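Local coordinates for Lin2634 protein (Listeria innocua, PDB 3MZO) that binds calcium ions and is probably a metal-dependent phosphohydrolase of the HD-domain superfamily, related to the YfbR-like 5'-deoxynucleotidases, at residues K139-I150 and F159-I170. Residues are numbered along the deposited sequence; the frame is centred on the assembly and turned at random. Where two conformers were deposited one is given.
Sequences KVDLLYESFGEI and FVEIYSEALATI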
loop_
_atom_site.group_PDB
_atom_site.type_symbol
_atom_site.label_atom_id
_atom_site.label_comp_id
_atom_site.label_asym_id
_atom_site.label_seq_id
_atom_site.Cartn_x
_atom_site.Cartn_y
_atom_site.Cartn_z
ATOM N N LYS B 139 13.145 23.371 -8.195
ATOM C CA LYS B 139 14.424 22.669 -8.242
ATOM C C LYS B 139 14.967 22.343 -6.860
ATOM O O LYS B 139 15.582 21.315 -6.669
ATOM C CB LYS B 139 15.477 23.437 -9.053
ATOM C CG LYS B 139 15.160 23.596 -10.530
ATOM C CD LYS B 139 14.912 22.279 -11.250
ATOM C CE LYS B 139 14.540 22.529 -12.719
ATOM N NZ LYS B 139 14.553 21.275 -13.449
ATOM N N VAL B 140 14.739 23.211 -5.889
ATOM C CA VAL B 140 15.154 22.898 -4.518
ATOM C C VAL B 140 14.413 21.656 -4.028
ATOM O O VAL B 140 15.032 20.818 -3.361
ATOM C CB VAL B 140 14.996 24.071 -3.537
ATOM C CG1 VAL B 140 15.102 23.580 -2.104
ATOM C CG2 VAL B 140 16.041 25.155 -3.841
ATOM N N ASP B 141 13.122 21.520 -4.325
ATOM C CA ASP B 141 12.389 20.342 -3.824
ATOM C C ASP B 141 12.913 19.078 -4.521
ATOM O O ASP B 141 13.086 18.046 -3.892
ATOM C CB ASP B 141 10.874 20.442 -3.985
ATOM C CG ASP B 141 10.137 19.261 -3.327
ATOM O OD1 ASP B 141 10.400 18.960 -2.152
ATOM O OD2 ASP B 141 9.322 18.589 -3.995
ATOM N N LEU B 142 13.171 19.188 -5.816
ATOM C CA LEU B 142 13.731 18.091 -6.596
ATOM C C LEU B 142 15.103 17.695 -6.041
ATOM O O LEU B 142 15.458 16.522 -5.961
ATOM C CB LEU B 142 13.831 18.540 -8.038
ATOM C CG LEU B 142 13.953 17.524 -9.157
ATOM C CD1 LEU B 142 12.772 16.549 -9.212
ATOM C CD2 LEU B 142 14.106 18.292 -10.466
ATOM N N LEU B 143 15.883 18.693 -5.651
ATOM C CA LEU B 143 17.183 18.465 -5.050
ATOM C C LEU B 143 17.056 17.728 -3.706
ATOM O O LEU B 143 17.812 16.796 -3.429
ATOM C CB LEU B 143 17.918 19.809 -4.863
ATOM C CG LEU B 143 19.395 19.768 -4.475
ATOM C CD1 LEU B 143 20.290 19.689 -5.720
ATOM C CD2 LEU B 143 19.764 20.998 -3.643
ATOM N N TYR B 144 16.113 18.146 -2.866
ATOM C CA TYR B 144 15.844 17.420 -1.597
ATOM C C TYR B 144 15.348 15.973 -1.807
ATOM O O TYR B 144 15.743 15.048 -1.079
ATOM C CB TYR B 144 14.882 18.234 -0.680
ATOM C CG TYR B 144 15.658 19.191 0.201
ATOM C CD1 TYR B 144 16.125 20.404 -0.298
ATOM C CD2 TYR B 144 15.977 18.849 1.523
ATOM C CE1 TYR B 144 16.882 21.264 0.499
ATOM C CE2 TYR B 144 16.719 19.700 2.328
ATOM C CZ TYR B 144 17.160 20.913 1.796
ATOM O OH TYR B 144 17.878 21.773 2.563
ATOM N N GLU B 145 14.454 15.781 -2.762
ATOM C CA GLU B 145 13.919 14.428 -3.026
ATOM C C GLU B 145 15.041 13.524 -3.524
ATOM O O GLU B 145 15.157 12.410 -3.104
ATOM C CB GLU B 145 12.879 14.429 -4.130
ATOM C CG GLU B 145 11.512 14.963 -3.849
ATOM C CD GLU B 145 10.648 14.961 -5.134
ATOM O OE1 GLU B 145 11.156 15.416 -6.189
ATOM O OE2 GLU B 145 9.463 14.538 -5.092
ATOM N N SER B 146 15.874 14.020 -4.435
ATOM C CA SER B 146 16.909 13.190 -5.013
ATOM C C SER B 146 18.029 12.964 -3.973
ATOM O O SER B 146 18.601 11.860 -3.864
ATOM C CB SER B 146 17.418 13.796 -6.320
ATOM O OG SER B 146 18.133 15.004 -6.097
ATOM N N PHE B 147 18.298 14.011 -3.190
ATOM C CA PHE B 147 19.264 13.967 -2.105
ATOM C C PHE B 147 18.887 12.878 -1.107
ATOM O O PHE B 147 19.736 12.082 -0.693
ATOM C CB PHE B 147 19.315 15.345 -1.416
ATOM C CG PHE B 147 20.248 15.416 -0.259
ATOM C CD1 PHE B 147 21.579 15.737 -0.454
ATOM C CD2 PHE B 147 19.793 15.186 1.029
ATOM C CE1 PHE B 147 22.477 15.817 0.639
ATOM C CE2 PHE B 147 20.674 15.265 2.127
ATOM C CZ PHE B 147 22.021 15.572 1.924
ATOM N N GLY B 148 17.615 12.841 -0.748
ATOM C CA GLY B 148 17.109 11.856 0.197
ATOM C C GLY B 148 17.388 10.459 -0.300
ATOM O O GLY B 148 17.868 9.631 0.442
ATOM N N GLU B 149 17.100 10.205 -1.572
ATOM C CA GLU B 149 17.342 8.889 -2.155
ATOM C C GLU B 149 18.829 8.509 -2.180
ATOM O O GLU B 149 19.203 7.370 -1.861
ATOM C CB GLU B 149 16.693 8.803 -3.545
ATOM C CG GLU B 149 15.134 8.934 -3.491
ATOM C CD GLU B 149 14.456 7.845 -2.646
ATOM O OE1 GLU B 149 14.834 6.667 -2.785
ATOM O OE2 GLU B 149 13.511 8.151 -1.878
ATOM N N ILE B 150 19.678 9.470 -2.525
ATOM C CA ILE B 150 21.103 9.231 -2.608
ATOM C C ILE B 150 21.691 8.934 -1.242
ATOM O O ILE B 150 22.537 8.048 -1.093
ATOM C CB ILE B 150 21.827 10.442 -3.228
ATOM C CG1 ILE B 150 21.421 10.593 -4.693
ATOM C CG2 ILE B 150 23.345 10.289 -3.109
ATOM C CD1 ILE B 150 21.652 11.996 -5.234
ATOM N N PHE B 159 19.014 9.238 -9.710
ATOM C CA PHE B 159 18.920 10.234 -8.631
ATOM C C PHE B 159 20.128 11.181 -8.573
ATOM O O PHE B 159 19.951 12.391 -8.367
ATOM C CB PHE B 159 18.631 9.539 -7.315
ATOM C CG PHE B 159 17.311 8.840 -7.332
ATOM C CD1 PHE B 159 16.126 9.573 -7.349
ATOM C CD2 PHE B 159 17.238 7.474 -7.425
ATOM C CE1 PHE B 159 14.895 8.936 -7.410
ATOM C CE2 PHE B 159 16.001 6.830 -7.498
ATOM C CZ PHE B 159 14.837 7.576 -7.483
ATOM N N VAL B 160 21.328 10.656 -8.824
ATOM C CA VAL B 160 22.522 11.501 -8.920
ATOM C C VAL B 160 22.392 12.460 -10.091
ATOM O O VAL B 160 22.788 13.642 -10.006
ATOM C CB VAL B 160 23.795 10.645 -9.109
ATOM C CG1 VAL B 160 24.951 11.497 -9.700
ATOM C CG2 VAL B 160 24.186 10.004 -7.775
ATOM N N GLU B 161 21.816 11.970 -11.183
ATOM C CA GLU B 161 21.609 12.795 -12.369
ATOM C C GLU B 161 20.596 13.903 -12.127
ATOM O O GLU B 161 20.784 15.033 -12.593
ATOM C CB GLU B 161 21.165 11.937 -13.564
ATOM C CG GLU B 161 22.244 10.975 -14.079
ATOM C CD GLU B 161 21.660 9.830 -14.939
ATOM O OE1 GLU B 161 20.526 9.970 -15.474
ATOM O OE2 GLU B 161 22.337 8.778 -15.066
ATOM N N ILE B 162 19.526 13.592 -11.412
ATOM C CA ILE B 162 18.508 14.592 -11.058
ATOM C C ILE B 162 19.118 15.690 -10.146
ATOM O O ILE B 162 18.896 16.871 -10.342
ATOM C CB ILE B 162 17.293 13.913 -10.342
ATOM C CG1 ILE B 162 16.528 13.000 -11.327
ATOM C CG2 ILE B 162 16.339 14.963 -9.739
ATOM C CD1 ILE B 162 15.628 11.934 -10.678
ATOM N N TYR B 163 19.861 15.260 -9.136
ATOM C CA TYR B 163 20.498 16.151 -8.200
ATOM C C TYR B 163 21.440 17.112 -8.953
ATOM O O TYR B 163 21.420 18.342 -8.747
ATOM C CB TYR B 163 21.268 15.319 -7.160
ATOM C CG TYR B 163 22.070 16.127 -6.174
ATOM C CD1 TYR B 163 23.394 16.486 -6.451
ATOM C CD2 TYR B 163 21.510 16.548 -4.972
ATOM C CE1 TYR B 163 24.145 17.226 -5.541
ATOM C CE2 TYR B 163 22.252 17.287 -4.055
ATOM C CZ TYR B 163 23.564 17.632 -4.350
ATOM O OH TYR B 163 24.296 18.365 -3.444
ATOM N N SER B 164 22.230 16.541 -9.860
ATOM C CA SER B 164 23.193 17.314 -10.632
ATOM C C SER B 164 22.503 18.382 -11.481
ATOM O O SER B 164 22.926 19.547 -11.501
ATOM C CB SER B 164 24.027 16.368 -11.484
ATOM O OG SER B 164 24.727 15.476 -10.640
ATOM N N GLU B 165 21.425 17.987 -12.149
ATOM C CA GLU B 165 20.666 18.891 -12.995
ATOM C C GLU B 165 20.032 19.985 -12.176
ATOM O O GLU B 165 20.062 21.148 -12.582
ATOM C CB GLU B 165 19.586 18.142 -13.775
ATOM C CG GLU B 165 18.750 19.008 -14.768
ATOM C CD GLU B 165 17.627 19.885 -14.113
ATOM O OE1 GLU B 165 17.012 19.494 -13.078
ATOM O OE2 GLU B 165 17.351 20.978 -14.662
ATOM N N ALA B 166 19.450 19.606 -11.036
ATOM C CA ALA B 166 18.773 20.549 -10.169
ATOM C C ALA B 166 19.775 21.575 -9.627
ATOM O O ALA B 166 19.552 22.778 -9.772
ATOM C CB ALA B 166 18.009 19.803 -9.033
ATOM N N LEU B 167 20.899 21.130 -9.075
ATOM C CA LEU B 167 21.900 22.073 -8.592
ATOM C C LEU B 167 22.470 22.972 -9.714
ATOM O O LEU B 167 22.552 24.195 -9.562
ATOM C CB LEU B 167 23.018 21.344 -7.840
ATOM C CG LEU B 167 23.972 22.227 -7.011
ATOM C CD1 LEU B 167 23.245 23.163 -5.956
ATOM C CD2 LEU B 167 24.982 21.319 -6.339
ATOM N N ALA B 168 22.815 22.374 -10.848
ATOM C CA ALA B 168 23.262 23.138 -12.015
ATOM C C ALA B 168 22.289 24.271 -12.318
ATOM O O ALA B 168 22.690 25.418 -12.454
ATOM C CB ALA B 168 23.401 22.219 -13.231
ATOM N N THR B 169 21.006 23.952 -12.402
ATOM C CA THR B 169 19.986 24.963 -12.670
ATOM C C THR B 169 19.904 26.038 -11.571
ATOM O O THR B 169 19.906 27.225 -11.876
ATOM C CB THR B 169 18.628 24.299 -12.878
ATOM O OG1 THR B 169 18.780 23.324 -13.904
ATOM C CG2 THR B 169 17.561 25.288 -13.307
ATOM N N ILE B 170 19.870 25.638 -10.300
ATOM C CA ILE B 170 19.897 26.610 -9.204
ATOM C C ILE B 170 21.075 27.610 -9.375
ATOM O O ILE B 170 20.922 28.823 -9.140
ATOM C CB ILE B 170 19.951 25.885 -7.815
ATOM C CG1 ILE B 170 18.629 25.174 -7.546
ATOM C CG2 ILE B 170 20.228 26.865 -6.685
ATOM C CD1 ILE B 170 18.662 24.193 -6.396
#
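Leu143 meets Tyr163 where two consecutive helices run nearly antiparallel, their axes 8.5 Å apart at closest approach and their directions 150° apart, an antiparallel helical hairpin joined by knobs-into-holes packing. Leu143 is one knob, set among Tyr163, Ala166, Leu167 and Ile170. Its chi1 (-169°) sends CG toward the ring of Tyr163, and the turn about chi2 then sets CD1 over one face, 3.8 Å from the centroid, in a CH-pi contact displaced toward the rim. Tyr163 answers as a knob between Leu143, Ser146, Phe147 and Ile150. Ser146 OG sits in the plane of this ring at its edge, and touches Tyr163 CB at 3.3 Å; it also lies within hydrogen-bonding reach of both Leu142 O and Leu143 O.

Toward the start of 139-150, Lys139 fits among Glu165, Ala166, Thr169 and Ile170. Its chain bends at chi2 (-56°), and Lys139 NZ forks to Glu165 OE1 and OE2, 3.1 Å from each, meeting both oxygens on their syn sides, somewhat out of the carboxylate plane, in a bidentate salt bridge. Leu142 CG presses on Ile162 CG2 at 3.5 Å. At the far end Glu149 CB lies over one face of the Phe159 ring, in a CH-pi contact 4.0 Å from its centroid, while the Glu149 carboxylate bonds to the backbone N of Tyr26 and Gln27.

Lys139 directly follows the calcium ligand Asp138 on helix 129-151, which places this end of the contact beside the HD-type metal site. Around it, helix 31-51 packs on Val140, helix 177-191 on Leu143, and helix 201-211 on Ile150 and Val160, with Thr205 OG1 hydrogen-bonded to Tyr163 OH.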